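Side-chain contact in methylxanthine N3-demethylase NdmB (Pseudomonas putida, PDB 6ICL), which catalyses the N3-demethylation of theobromine, 3-methylxanthine and related methylxanthines with NADH and O2, releasing formaldehyde, as a Rieske oxygenase with a non-heme iron centre: residues Y179-V184 and D312-V317. Numbering follows the deposited sequence.
Sequences YIWETV and DEDQPV. With FE (Fe (III) ion), chain C.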
loop_
_atom_site.group_PDB
_atom_site.type_symbol
_atom_site.label_atom_id
_atom_site.label_comp_id
_atom_site.label_asym_id
_atom_site.label_seq_id
_atom_site.Cartn_x
_atom_site.Cartn_y
_atom_site.Cartn_z
ATOM N N TYR A 179 2.625 -24.612 0.280
ATOM C CA TYR A 179 2.770 -23.399 1.078
ATOM C C TYR A 179 4.216 -23.272 1.541
ATOM O O TYR A 179 4.911 -24.277 1.744
ATOM C CB TYR A 179 1.807 -23.383 2.293
ATOM C CG TYR A 179 2.055 -24.511 3.262
ATOM C CD1 TYR A 179 1.482 -25.764 3.049
ATOM C CD2 TYR A 179 2.871 -24.336 4.395
ATOM C CE1 TYR A 179 1.712 -26.827 3.927
ATOM C CE2 TYR A 179 3.114 -25.412 5.275
ATOM C CZ TYR A 179 2.519 -26.646 5.035
ATOM O OH TYR A 179 2.730 -27.730 5.882
ATOM N N ILE A 180 4.661 -22.016 1.696
ATOM C CA ILE A 180 6.032 -21.683 2.080
ATOM C C ILE A 180 6.041 -21.391 3.579
ATOM O O ILE A 180 5.152 -20.695 4.088
ATOM C CB ILE A 180 6.552 -20.476 1.272
ATOM C CG1 ILE A 180 6.754 -20.855 -0.196
ATOM C CG2 ILE A 180 7.837 -19.887 1.875
ATOM C CD1 ILE A 180 8.175 -21.301 -0.531
ATOM N N TRP A 181 7.010 -21.960 4.296
ATOM C CA TRP A 181 7.361 -21.512 5.644
ATOM C C TRP A 181 8.783 -20.980 5.599
ATOM O O TRP A 181 9.636 -21.529 4.883
ATOM C CB TRP A 181 7.276 -22.640 6.697
ATOM C CG TRP A 181 5.889 -22.922 7.250
ATOM C CD1 TRP A 181 4.711 -22.349 6.857
ATOM C CD2 TRP A 181 5.551 -23.838 8.320
ATOM N NE1 TRP A 181 3.660 -22.859 7.601
ATOM C CE2 TRP A 181 4.151 -23.758 8.517
ATOM C CE3 TRP A 181 6.299 -24.706 9.130
ATOM C CZ2 TRP A 181 3.483 -24.514 9.485
ATOM C CZ3 TRP A 181 5.634 -25.467 10.087
ATOM C CH2 TRP A 181 4.242 -25.365 10.258
ATOM N N GLU A 182 9.041 -19.918 6.367
ATOM C CA GLU A 182 10.391 -19.356 6.492
ATOM C C GLU A 182 11.160 -20.100 7.591
ATOM O O GLU A 182 11.469 -19.583 8.676
ATOM C CB GLU A 182 10.315 -17.855 6.756
ATOM C CG GLU A 182 9.664 -17.107 5.596
ATOM C CD GLU A 182 9.311 -15.690 5.959
ATOM O OE1 GLU A 182 10.249 -14.906 6.232
ATOM O OE2 GLU A 182 8.097 -15.366 5.990
ATOM N N THR A 183 11.438 -21.362 7.288
ATOM C CA THR A 183 12.329 -22.200 8.070
ATOM C C THR A 183 12.884 -23.246 7.118
ATOM O O THR A 183 12.455 -23.343 5.971
ATOM C CB THR A 183 11.597 -22.856 9.241
ATOM O OG1 THR A 183 12.548 -23.444 10.142
ATOM C CG2 THR A 183 10.678 -23.958 8.713
ATOM N N VAL A 184 13.833 -24.044 7.600
ATOM C CA VAL A 184 14.398 -25.108 6.789
ATOM C C VAL A 184 13.533 -26.355 6.913
ATOM O O VAL A 184 12.751 -26.527 7.860
ATOM C CB VAL A 184 15.860 -25.395 7.174
ATOM C CG1 VAL A 184 16.724 -24.209 6.776
ATOM C CG2 VAL A 184 15.976 -25.682 8.680
ATOM N N ASP A 312 -1.625 -22.702 10.632
ATOM C CA ASP A 312 -1.443 -21.319 11.058
ATOM C C ASP A 312 -1.098 -21.212 12.536
ATOM O O ASP A 312 -0.496 -20.212 12.934
ATOM C CB ASP A 312 -2.692 -20.479 10.761
ATOM C CG ASP A 312 -2.839 -20.159 9.282
ATOM O OD1 ASP A 312 -1.823 -20.190 8.536
ATOM O OD2 ASP A 312 -3.990 -19.883 8.873
ATOM N N GLU A 313 -1.438 -22.220 13.348
ATOM C CA GLU A 313 -0.971 -22.226 14.739
ATOM C C GLU A 313 0.518 -22.574 14.829
ATOM O O GLU A 313 1.266 -21.924 15.563
ATOM C CB GLU A 313 -1.822 -23.196 15.568
ATOM C CG GLU A 313 -3.247 -22.713 15.716
ATOM C CD GLU A 313 -4.172 -23.770 16.269
ATOM O OE1 GLU A 313 -3.827 -24.973 16.236
ATOM O OE2 GLU A 313 -5.260 -23.389 16.725
ATOM N N ASP A 314 0.970 -23.564 14.060
ATOM C CA ASP A 314 2.384 -23.942 14.074
ATOM C C ASP A 314 3.275 -22.864 13.471
ATOM O O ASP A 314 4.394 -22.639 13.950
ATOM C CB ASP A 314 2.587 -25.240 13.299
ATOM C CG ASP A 314 2.162 -26.486 14.078
ATOM O OD1 ASP A 314 2.502 -26.627 15.271
ATOM O OD2 ASP A 314 1.510 -27.340 13.473
ATOM N N GLN A 315 2.830 -22.224 12.382
ATOM C CA GLN A 315 3.729 -21.421 11.559
ATOM C C GLN A 315 4.545 -20.390 12.344
ATOM O O GLN A 315 5.776 -20.394 12.220
ATOM C CB GLN A 315 2.949 -20.719 10.436
ATOM C CG GLN A 315 3.909 -19.920 9.512
ATOM C CD GLN A 315 3.229 -19.359 8.260
ATOM O OE1 GLN A 315 2.014 -19.418 8.151
ATOM N NE2 GLN A 315 4.028 -18.837 7.300
ATOM N N PRO A 316 3.953 -19.493 13.134
ATOM C CA PRO A 316 4.796 -18.481 13.795
ATOM C C PRO A 316 5.712 -19.065 14.863
ATOM O O PRO A 316 6.785 -18.509 15.109
ATOM C CB PRO A 316 3.774 -17.510 14.397
ATOM C CG PRO A 316 2.529 -18.350 14.567
ATOM C CD PRO A 316 2.521 -19.281 13.406
ATOM N N VAL A 317 5.339 -20.179 15.494
ATOM C CA VAL A 317 6.228 -20.785 16.484
ATOM C C VAL A 317 7.443 -21.395 15.798
ATOM O O VAL A 317 8.592 -21.153 16.193
ATOM C CB VAL A 317 5.460 -21.822 17.323
ATOM C CG1 VAL A 317 6.402 -22.500 18.337
ATOM C CG2 VAL A 317 4.289 -21.128 18.032
HETATM FE FE FE C . 1.414 -28.696 15.169
HETATM O O HOH W 1 0.953 -22.009 6.654
HETATM O O HOH W 2 1.141 -30.373 13.976
#
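Trp181 and Gln315 illustrate how an indole can pack a helix against the border of a sheet with its polar link made through a single water. The aliphatic stem of Gln315 lies over one face of the indole: CG makes a CH-pi contact, 3.8 Å from the centroid of the five-membered ring of Trp181 and 25° off its normal. With CG anti to the backbone N (chi1 -177°) and the chain extended beyond it, the glutamine runs across that ring's face, its amide 20° out of parallel with the indole. One water in the plane of the indole joins the polar ends, accepting from Trp181 NE1 at 3.0 Å and donating to Gln315 OE1 at 3.2 Å. On the benzo side, Trp181 CH2 reaches Asp314 CB at 3.5 Å. Beyond that methylene both carboxylate oxygens grip the iron, which lies 2.3 Å from Asp314 OD1. The iron is 2.2 Å from Asp314 OD2 and is also bound by His197, His202 and a water. The indole thus packs behind an iron ligand without touching the metal. Replacing Trp181 by an alanine is likely to leave the Gln315 stem and the Asp314 methylene facing a gap, and the bridging water without its N-H donor.

In the second shell, Asn191 ND2 hydrogen-bonds to Asp314 OD1, Tyr179 CE2 lies 3.5 Å above the opposite indole face, and Arg188 makes a cation-pi contact with Trp181. Glu319 OE2 takes hydrogen bonds from Gln315 NE2 and the backbone N of Glu182. Strand 171-181, outermost within this chain in the seven-stranded antiparallel sheet, pairs with strand 284-294, Trp181 bonding through its backbone to Cys285. The contact thereby ties that strand's end to helix 300-319, whose Ile318 also touches the indole, within the catalytic domain.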